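Local coordinates for protein probable ATP-dependent kinase TDA10 (Saccharomyces cerevisiae, PDB 1ODF) that probably acts as an ATP-dependent kinase of the GLYK kinase family, binding ATP and phosphorylating a substrate that is not yet known, at residues Ile70-Leu75 / Leu128-Lys133; Tyr74-Asp79 / Gly140-Thr145. All coordinates share one frame; numbering follows the deposited sequence.

Interaction 1 of 2, residues Ile70-Leu75 / Leu128-Lys133; sequences IDDFYL and LPKYDK. With SO4 (sulfate ion), chain C.
The edge of the Tyr-74 ring meets the face of Tyr-131 in a T-shaped stack, planes at 65°, while Tyr-74 CB sits over that same ring, 3.4 Å from Tyr-131 CE1. Tyr-131 reaches this place because its CG lies anti to the backbone N (chi1 -163°), which brings the ring up against Tyr-74 CB and CD1. Further along, Pro-129 lies over one face of the Phe-73 ring, its CG making a CH-pi contact 3.8 Å from the ring centroid, and Leu-128 CD2 touches the edge of Phe-73.

The charged contact is a salt bridge: Lys-130, bent at chi2 (-56°), brings NZ to 3.0 Å from Asp-72 OD2, arriving from above the carboxylate plane. Ser-69 N also donates to this oxygen.

One water joins Asp-72 OD1 to Tyr-131 N, another receives a bond from Lys-133 NZ and donates to Asp-71 OD1, and a third ties Leu-75 O to Tyr-131 OH. The other carboxylate oxygen of Asp-71 is bonded to His-102. With an alanine at Tyr-131, the edge of Tyr-74 would probably lose the ring face it packs on, and the water on Leu-75 O its hydroxyl partner.

Tyr-74 OH donates to sulfate O2 over 2.9 Å, and Lys-133 NZ adds two weak bonds; Arg-96 NE also bonds this ion, probably from the crystallisation liquor. The Tyr-74 side chain is about 7 Å from that of Gln-40 of the predicted ATP-binding loop, and Asp-71 lies near that P-loop without touching it, consistent with the active-site cleft of a P-loop kinase resembling pantothenate kinase.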
ATOM      1  N   ILE A  70       3.498   0.734  -3.435  1.00 32.01           N
ATOM      2  CA  ILE A  70       2.868  -0.048  -4.486  1.00 32.50           C
ATOM      3  C   ILE A  70       2.671   0.816  -5.741  1.00 32.03           C
ATOM      4  O   ILE A  70       2.698   0.308  -6.862  1.00 33.85           O
ATOM      5  CB  ILE A  70       1.500  -0.633  -4.017  1.00 32.12           C
ATOM      6  CG1 ILE A  70       0.898  -1.516  -5.115  1.00 31.52           C
ATOM      7  CG2 ILE A  70       0.548   0.490  -3.633  1.00 29.24           C
ATOM      8  CD1 ILE A  70       1.708  -2.771  -5.422  1.00 29.81           C
ATOM      9  N   ASP A  71       2.504   2.123  -5.566  1.00 34.32           N
ATOM     10  CA  ASP A  71       2.302   2.994  -6.722  1.00 36.36           C
ATOM     11  C   ASP A  71       3.543   3.155  -7.602  1.00 37.54           C
ATOM     12  O   ASP A  71       3.457   3.648  -8.727  1.00 36.98           O
ATOM     13  CB  ASP A  71       1.760   4.341  -6.271  1.00 36.37           C
ATOM     14  CG  ASP A  71       0.316   4.248  -5.818  1.00 38.80           C
ATOM     15  OD1 ASP A  71      -0.158   5.179  -5.133  1.00 41.37           O
ATOM     16  OD2 ASP A  71      -0.350   3.241  -6.156  1.00 38.92           O
ATOM     17  N   ASP A  72       4.689   2.717  -7.092  1.00 36.39           N
ATOM     18  CA  ASP A  72       5.919   2.755  -7.862  1.00 36.99           C
ATOM     19  C   ASP A  72       5.711   1.835  -9.067  1.00 38.55           C
ATOM     20  O   ASP A  72       6.396   1.960 -10.086  1.00 38.84           O
ATOM     21  CB  ASP A  72       7.093   2.200  -7.049  1.00 37.62           C
ATOM     22  CG  ASP A  72       7.575   3.146  -5.972  1.00 36.94           C
ATOM     23  OD1 ASP A  72       7.092   4.299  -5.918  1.00 36.34           O
ATOM     24  OD2 ASP A  72       8.456   2.728  -5.185  1.00 35.67           O
ATOM     25  N   PHE A  73       4.765   0.906  -8.933  1.00 38.83           N
ATOM     26  CA  PHE A  73       4.476  -0.063  -9.987  1.00 37.54           C
ATOM     27  C   PHE A  73       3.272   0.256 -10.862  1.00 37.45           C
ATOM     28  O   PHE A  73       2.708  -0.644 -11.484  1.00 36.80           O
ATOM     29  CB  PHE A  73       4.293  -1.468  -9.391  1.00 37.86           C
ATOM     30  CG  PHE A  73       5.563  -2.088  -8.888  1.00 37.23           C
ATOM     31  CD1 PHE A  73       6.099  -1.718  -7.658  1.00 38.93           C
ATOM     32  CD2 PHE A  73       6.238  -3.035  -9.656  1.00 38.04           C
ATOM     33  CE1 PHE A  73       7.294  -2.286  -7.196  1.00 37.89           C
ATOM     34  CE2 PHE A  73       7.432  -3.607  -9.207  1.00 35.95           C
ATOM     35  CZ  PHE A  73       7.958  -3.229  -7.975  1.00 36.72           C
ATOM     36  N   TYR A  74       2.861   1.522 -10.903  1.00 38.26           N
ATOM     37  CA  TYR A  74       1.731   1.905 -11.758  1.00 37.76           C
ATOM     38  C   TYR A  74       2.060   1.521 -13.206  1.00 38.17           C
ATOM     39  O   TYR A  74       3.234   1.423 -13.598  1.00 37.28           O
ATOM     40  CB  TYR A  74       1.483   3.423 -11.702  1.00 37.04           C
ATOM     41  CG  TYR A  74       0.521   3.909 -10.629  1.00 35.15           C
ATOM     42  CD1 TYR A  74       0.736   5.126  -9.981  1.00 34.75           C
ATOM     43  CD2 TYR A  74      -0.622   3.190 -10.299  1.00 32.50           C
ATOM     44  CE1 TYR A  74      -0.163   5.615  -9.035  1.00 33.01           C
ATOM     45  CE2 TYR A  74      -1.535   3.673  -9.349  1.00 32.61           C
ATOM     46  CZ  TYR A  74      -1.301   4.885  -8.721  1.00 33.10           C
ATOM     47  OH  TYR A  74      -2.197   5.375  -7.780  1.00 30.48           O
ATOM     48  N   LEU A  75       1.020   1.296 -13.997  1.00 39.79           N
ATOM     49  CA  LEU A  75       1.198   0.961 -15.404  1.00 40.34           C
ATOM     50  C   LEU A  75       1.858   2.146 -16.108  1.00 42.27           C
ATOM     51  O   LEU A  75       1.776   3.279 -15.624  1.00 41.46           O
ATOM     52  CB  LEU A  75      -0.158   0.699 -16.048  1.00 38.89           C
ATOM     53  CG  LEU A  75      -0.857  -0.563 -15.563  1.00 41.74           C
ATOM     54  CD1 LEU A  75      -2.299  -0.557 -16.049  1.00 40.19           C
ATOM     55  CD2 LEU A  75      -0.090  -1.798 -16.062  1.00 40.61           C
ATOM     56  N   LEU A 128      13.830  -1.899  -9.522  1.00 48.17           N
ATOM     57  CA  LEU A 128      12.422  -1.630  -9.256  1.00 47.88           C
ATOM     58  C   LEU A 128      12.054  -0.311  -9.930  1.00 47.31           C
ATOM     59  O   LEU A 128      12.873   0.607 -10.017  1.00 46.81           O
ATOM     60  CB  LEU A 128      12.155  -1.547  -7.753  1.00 45.08           C
ATOM     61  CG  LEU A 128      11.983  -2.900  -7.050  1.00 44.94           C
ATOM     62  CD1 LEU A 128      13.332  -3.608  -6.923  1.00 42.13           C
ATOM     63  CD2 LEU A 128      11.360  -2.670  -5.683  1.00 42.17           C
ATOM     64  N   PRO A 129      10.814  -0.202 -10.428  1.00 46.87           N
ATOM     65  CA  PRO A 129      10.377   1.023 -11.097  1.00 46.06           C
ATOM     66  C   PRO A 129      10.101   2.200 -10.177  1.00 46.84           C
ATOM     67  O   PRO A 129       9.936   2.054  -8.962  1.00 47.20           O
ATOM     68  CB  PRO A 129       9.120   0.579 -11.828  1.00 44.38           C
ATOM     69  CG  PRO A 129       8.528  -0.398 -10.869  1.00 45.62           C
ATOM     70  CD  PRO A 129       9.742  -1.213 -10.439  1.00 46.30           C
ATOM     71  N   LYS A 130      10.068   3.376 -10.786  1.00 47.49           N
ATOM     72  CA  LYS A 130       9.762   4.619 -10.100  1.00 47.82           C
ATOM     73  C   LYS A 130       8.744   5.315 -10.990  1.00 46.71           C
ATOM     74  O   LYS A 130       8.776   5.179 -12.215  1.00 46.91           O
ATOM     75  CB  LYS A 130      11.022   5.466  -9.914  1.00 48.96           C
ATOM     76  CG  LYS A 130      11.827   5.065  -8.680  1.00 53.20           C
ATOM     77  CD  LYS A 130      10.959   5.116  -7.411  1.00 55.37           C
ATOM     78  CE  LYS A 130      11.728   4.653  -6.173  1.00 59.63           C
ATOM     79  NZ  LYS A 130      10.862   4.532  -4.948  1.00 60.07           N
ATOM     80  N   TYR A 131       7.825   6.046 -10.384  1.00 45.63           N
ATOM     81  CA  TYR A 131       6.786   6.700 -11.159  1.00 46.26           C
ATOM     82  C   TYR A 131       6.900   8.215 -11.072  1.00 47.13           C
ATOM     83  O   TYR A 131       7.480   8.749 -10.130  1.00 48.83           O
ATOM     84  CB  TYR A 131       5.416   6.238 -10.642  1.00 44.46           C
ATOM     85  CG  TYR A 131       4.253   6.504 -11.567  1.00 42.70           C
ATOM     86  CD1 TYR A 131       4.043   5.720 -12.703  1.00 40.62           C
ATOM     87  CD2 TYR A 131       3.344   7.526 -11.295  1.00 42.17           C
ATOM     88  CE1 TYR A 131       2.954   5.944 -13.540  1.00 39.19           C
ATOM     89  CE2 TYR A 131       2.254   7.757 -12.124  1.00 40.74           C
ATOM     90  CZ  TYR A 131       2.063   6.962 -13.241  1.00 40.59           C
ATOM     91  OH  TYR A 131       0.964   7.173 -14.039  1.00 40.68           O
ATOM     92  N   ASP A 132       6.345   8.897 -12.067  1.00 48.45           N
ATOM     93  CA  ASP A 132       6.357  10.352 -12.123  1.00 50.63           C
ATOM     94  C   ASP A 132       4.940  10.794 -12.447  1.00 50.65           C
ATOM     95  O   ASP A 132       4.506  10.689 -13.594  1.00 50.04           O
ATOM     96  CB  ASP A 132       7.321  10.829 -13.213  1.00 53.13           C
ATOM     97  CG  ASP A 132       7.345  12.347 -13.358  1.00 54.54           C
ATOM     98  OD1 ASP A 132       8.134  12.845 -14.190  1.00 54.03           O
ATOM     99  OD2 ASP A 132       6.581  13.039 -12.645  1.00 55.19           O
ATOM    100  N   LYS A 133       4.227  11.282 -11.432  1.00 51.78           N
ATOM    101  CA  LYS A 133       2.836  11.722 -11.578  1.00 53.22           C
ATOM    102  C   LYS A 133       2.631  13.053 -12.311  1.00 55.64           C
ATOM    103  O   LYS A 133       1.518  13.349 -12.765  1.00 56.01           O
ATOM    104  CB  LYS A 133       2.166  11.817 -10.203  1.00 51.39           C
ATOM    105  CG  LYS A 133       2.106  10.511  -9.425  1.00 51.92           C
ATOM    106  CD  LYS A 133       1.397  10.703  -8.087  1.00 50.31           C
ATOM    107  CE  LYS A 133       1.418   9.440  -7.244  1.00 50.41           C
ATOM    108  NZ  LYS A 133       0.676   9.618  -5.958  1.00 50.92           N
TER
HETATM  109  S   SO4 C 502      -2.765   9.233  -7.052  1.00 58.48           S
HETATM  110  O1  SO4 C 502      -4.036   9.248  -7.799  1.00 59.78           O
HETATM  111  O2  SO4 C 502      -1.833   8.301  -7.702  1.00 58.43           O
HETATM  112  O3  SO4 C 502      -2.183  10.588  -7.027  1.00 60.33           O
HETATM  113  O4  SO4 C 502      -3.018   8.791  -5.669  1.00 60.55           O
HETATM  114  O   HOH W   1       0.835   7.275  -4.142  1.00 34.03           O
HETATM  115  O   HOH W   2       7.818   6.193  -7.600  1.00 48.59           O
HETATM  116  O   HOH W   3      10.261   1.033  -6.369  1.00 50.94           O
HETATM  117  O   HOH W   4      -0.267   5.025 -14.880  1.00 40.40           O

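Interaction 2 of 2, residues Tyr74-Asp79 / Gly140-Thr145. With SO4 (sulfate ion), chain C.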
ATOM      1  N   TYR A  74       2.861   1.522 -10.903  1.00 38.26           N
ATOM      2  CA  TYR A  74       1.731   1.905 -11.758  1.00 37.76           C
ATOM      3  C   TYR A  74       2.060   1.521 -13.206  1.00 38.17           C
ATOM      4  O   TYR A  74       3.234   1.423 -13.598  1.00 37.28           O
ATOM      5  CB  TYR A  74       1.483   3.423 -11.702  1.00 37.04           C
ATOM      6  CG  TYR A  74       0.521   3.909 -10.629  1.00 35.15           C
ATOM      7  CD1 TYR A  74       0.736   5.126  -9.981  1.00 34.75           C
ATOM      8  CD2 TYR A  74      -0.622   3.190 -10.299  1.00 32.50           C
ATOM      9  CE1 TYR A  74      -0.163   5.615  -9.035  1.00 33.01           C
ATOM     10  CE2 TYR A  74      -1.535   3.673  -9.349  1.00 32.61           C
ATOM     11  CZ  TYR A  74      -1.301   4.885  -8.721  1.00 33.10           C
ATOM     12  OH  TYR A  74      -2.197   5.375  -7.780  1.00 30.48           O
ATOM     13  N   LEU A  75       1.020   1.296 -13.997  1.00 39.79           N
ATOM     14  CA  LEU A  75       1.198   0.961 -15.404  1.00 40.34           C
ATOM     15  C   LEU A  75       1.858   2.146 -16.108  1.00 42.27           C
ATOM     16  O   LEU A  75       1.776   3.279 -15.624  1.00 41.46           O
ATOM     17  CB  LEU A  75      -0.158   0.699 -16.048  1.00 38.89           C
ATOM     18  CG  LEU A  75      -0.857  -0.563 -15.563  1.00 41.74           C
ATOM     19  CD1 LEU A  75      -2.299  -0.557 -16.049  1.00 40.19           C
ATOM     20  CD2 LEU A  75      -0.090  -1.798 -16.062  1.00 40.61           C
ATOM     21  N   THR A  76       2.524   1.890 -17.232  1.00 41.90           N
ATOM     22  CA  THR A  76       3.128   2.983 -17.980  1.00 42.84           C
ATOM     23  C   THR A  76       1.945   3.813 -18.471  1.00 44.41           C
ATOM     24  O   THR A  76       0.839   3.283 -18.648  1.00 42.32           O
ATOM     25  CB  THR A  76       3.910   2.479 -19.200  1.00 43.01           C
ATOM     26  OG1 THR A  76       3.062   1.642 -19.997  1.00 43.80           O
ATOM     27  CG2 THR A  76       5.140   1.701 -18.757  1.00 44.14           C
ATOM     28  N   HIS A  77       2.160   5.107 -18.681  1.00 45.44           N
ATOM     29  CA  HIS A  77       1.070   5.960 -19.142  1.00 48.14           C
ATOM     30  C   HIS A  77       0.362   5.313 -20.325  1.00 48.38           C
ATOM     31  O   HIS A  77      -0.864   5.348 -20.420  1.00 46.98           O
ATOM     32  CB  HIS A  77       1.600   7.344 -19.527  1.00 47.27           C
ATOM     33  CG  HIS A  77       0.550   8.260 -20.069  1.00 49.30           C
ATOM     34  ND1 HIS A  77       0.217   8.305 -21.407  1.00 48.81           N
ATOM     35  CD2 HIS A  77      -0.264   9.150 -19.451  1.00 50.13           C
ATOM     36  CE1 HIS A  77      -0.755   9.182 -21.588  1.00 47.49           C
ATOM     37  NE2 HIS A  77      -1.066   9.709 -20.418  1.00 47.10           N
ATOM     38  N   GLU A  78       1.147   4.701 -21.206  1.00 50.02           N
ATOM     39  CA  GLU A  78       0.610   4.047 -22.388  1.00 52.35           C
ATOM     40  C   GLU A  78      -0.273   2.850 -22.061  1.00 52.82           C
ATOM     41  O   GLU A  78      -1.339   2.678 -22.650  1.00 51.86           O
ATOM     42  CB  GLU A  78       1.746   3.593 -23.304  1.00 56.43           C
ATOM     43  CG  GLU A  78       1.249   3.098 -24.640  1.00 59.80           C
ATOM     44  CD  GLU A  78       0.486   4.181 -25.380  1.00 63.68           C
ATOM     45  OE1 GLU A  78      -0.337   3.848 -26.262  1.00 63.41           O
ATOM     46  OE2 GLU A  78       0.717   5.372 -25.074  1.00 65.43           O
ATOM     47  N   ASP A  79       0.172   2.012 -21.128  1.00 53.85           N
ATOM     48  CA  ASP A  79      -0.615   0.847 -20.757  1.00 53.07           C
ATOM     49  C   ASP A  79      -1.897   1.243 -20.044  1.00 51.78           C
ATOM     50  O   ASP A  79      -2.913   0.563 -20.165  1.00 51.78           O
ATOM     51  CB  ASP A  79       0.199  -0.112 -19.881  1.00 55.70           C
ATOM     52  CG  ASP A  79       1.110  -1.012 -20.698  1.00 57.60           C
ATOM     53  OD1 ASP A  79       0.638  -1.568 -21.715  1.00 59.24           O
ATOM     54  OD2 ASP A  79       2.290  -1.174 -20.322  1.00 58.57           O
ATOM     55  N   GLY A 140       0.546  11.146 -15.419  1.00 54.20           N
ATOM     56  CA  GLY A 140       1.644  10.320 -14.951  1.00 53.78           C
ATOM     57  C   GLY A 140       2.206   9.300 -15.922  1.00 53.52           C
ATOM     58  O   GLY A 140       1.556   8.916 -16.894  1.00 53.66           O
ATOM     59  N   ASP A 141       3.430   8.863 -15.639  1.00 53.25           N
ATOM     60  CA  ASP A 141       4.126   7.878 -16.458  1.00 53.15           C
ATOM     61  C   ASP A 141       5.305   7.306 -15.662  1.00 51.91           C
ATOM     62  O   ASP A 141       5.731   7.883 -14.663  1.00 51.03           O
ATOM     63  CB  ASP A 141       4.631   8.533 -17.746  1.00 53.70           C
ATOM     64  CG  ASP A 141       5.035   7.519 -18.798  1.00 56.66           C
ATOM     65  OD1 ASP A 141       5.591   7.934 -19.836  1.00 57.73           O
ATOM     66  OD2 ASP A 141       4.792   6.310 -18.599  1.00 58.60           O
ATOM     67  N   ARG A 142       5.825   6.165 -16.097  1.00 52.22           N
ATOM     68  CA  ARG A 142       6.952   5.541 -15.411  1.00 53.15           C
ATOM     69  C   ARG A 142       8.249   6.282 -15.728  1.00 54.88           C
ATOM     70  O   ARG A 142       8.439   6.761 -16.847  1.00 55.58           O
ATOM     71  CB  ARG A 142       7.072   4.076 -15.835  1.00 50.10           C
ATOM     72  CG  ARG A 142       8.241   3.317 -15.209  1.00 47.84           C
ATOM     73  CD  ARG A 142       8.156   1.843 -15.555  1.00 45.23           C
ATOM     74  NE  ARG A 142       6.881   1.273 -15.123  1.00 45.50           N
ATOM     75  CZ  ARG A 142       6.376   0.125 -15.562  1.00 43.32           C
ATOM     76  NH1 ARG A 142       7.032  -0.600 -16.458  1.00 44.44           N
ATOM     77  NH2 ARG A 142       5.205  -0.298 -15.108  1.00 44.98           N
ATOM     78  N   CYS A 143       9.132   6.387 -14.737  1.00 57.12           N
ATOM     79  CA  CYS A 143      10.418   7.059 -14.923  1.00 57.91           C
ATOM     80  C   CYS A 143      11.300   6.229 -15.853  1.00 59.30           C
ATOM     81  O   CYS A 143      11.185   5.001 -15.899  1.00 57.95           O
ATOM     82  CB  CYS A 143      11.139   7.243 -13.580  1.00 57.37           C
ATOM     83  SG  CYS A 143      10.315   8.342 -12.400  1.00 56.00           S
ATOM     84  N   PRO A 144      12.185   6.891 -16.619  1.00 60.89           N
ATOM     85  CA  PRO A 144      13.082   6.188 -17.546  1.00 61.05           C
ATOM     86  C   PRO A 144      14.088   5.357 -16.752  1.00 60.78           C
ATOM     87  O   PRO A 144      14.756   4.473 -17.290  1.00 61.44           O
ATOM     88  CB  PRO A 144      13.759   7.329 -18.313  1.00 62.73           C
ATOM     89  CG  PRO A 144      12.756   8.462 -18.219  1.00 62.98           C
ATOM     90  CD  PRO A 144      12.305   8.350 -16.783  1.00 61.55           C
ATOM     91  N   THR A 145      14.189   5.658 -15.462  1.00 60.12           N
ATOM     92  CA  THR A 145      15.102   4.946 -14.578  1.00 58.34           C
ATOM     93  C   THR A 145      14.507   4.792 -13.178  1.00 56.64           C
ATOM     94  O   THR A 145      14.068   5.767 -12.554  1.00 56.10           O
ATOM     95  CB  THR A 145      16.454   5.684 -14.477  1.00 58.60           C
ATOM     96  OG1 THR A 145      16.231   7.030 -14.038  1.00 58.46           O
ATOM     97  CG2 THR A 145      17.153   5.700 -15.835  1.00 58.51           C
TER
HETATM   98  S   SO4 C 502      -2.765   9.233  -7.052  1.00 58.48           S
HETATM   99  O1  SO4 C 502      -4.036   9.248  -7.799  1.00 59.78           O
HETATM  100  O2  SO4 C 502      -1.833   8.301  -7.702  1.00 58.43           O
HETATM  101  O3  SO4 C 502      -2.183  10.588  -7.027  1.00 60.33           O
HETATM  102  O4  SO4 C 502      -3.018   8.791  -5.669  1.00 60.55           O
HETATM  103  O   HOH W   5       5.571   2.598 -12.877  1.00 37.70           O
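A single carboxylate oxygen, Asp-141 OD2, is gripped from opposite faces of its plane by two backbone amides, one from each segment. His-77 N, in the first turn of helix 77-86, donates to it over 2.9 Å at a nearly straight 168°; Arg-142 N, next along its own chain, reaches the same OD2 at 2.7 Å with a more bent 136°. With CG anti to the backbone N (chi1 -165°), Asp-141 holds its carboxylate beside the helix start. Thr-76 is the N-cap, its OG1 accepting from Asp-79 N.

Arg-142 makes the second link. Its NH2 donates to Tyr-74 O at 3.0 Å, with that oxygen close to the guanidinium plane, and a water bridges Arg-142 NE to the same carbonyl. Thr-76 CG2 packs over the centre of one guanidinium face, 3.8 Å from Arg-142 CZ. Asp-103 forms a salt bridge with NH2.

Gly-140 O lies at the edge of the His-77 ring, 3.1 Å from His-77 CD2, while His-77 NE2 is bonded to Glu-139. By accepting from the first amide of helix 77-86, Asp-141 ties the helix start to strand 141-142, and the helix dipole would probably favour its anionic form.

Overall arrangement
The two contacts lie side by side, their centres about 7 Å apart, and share Tyr-74 and Leu-75. Along the chain, strand 65-69 of the large mixed sheet runs into 70-75, then 74-79 opens helix 77-86; the partner segments follow, 128-133 first and 140-145 second, with helix 135-138 between them. Those partners belong to neighbouring strands, 125-132 and 141-142, of the small antiparallel sheet, joined by probable backbone hydrogen bonds from Cys-143 N to Lys-130 O and from Asp-132 N to Asp-141 O. Interactions 1 and 2 therefore fasten the connection after strand 65-69 to this small sheet, next to a bound sulfate, with the Tyr-74 side chain about 7 Å from that of Gln-40 of the predicted ATP site.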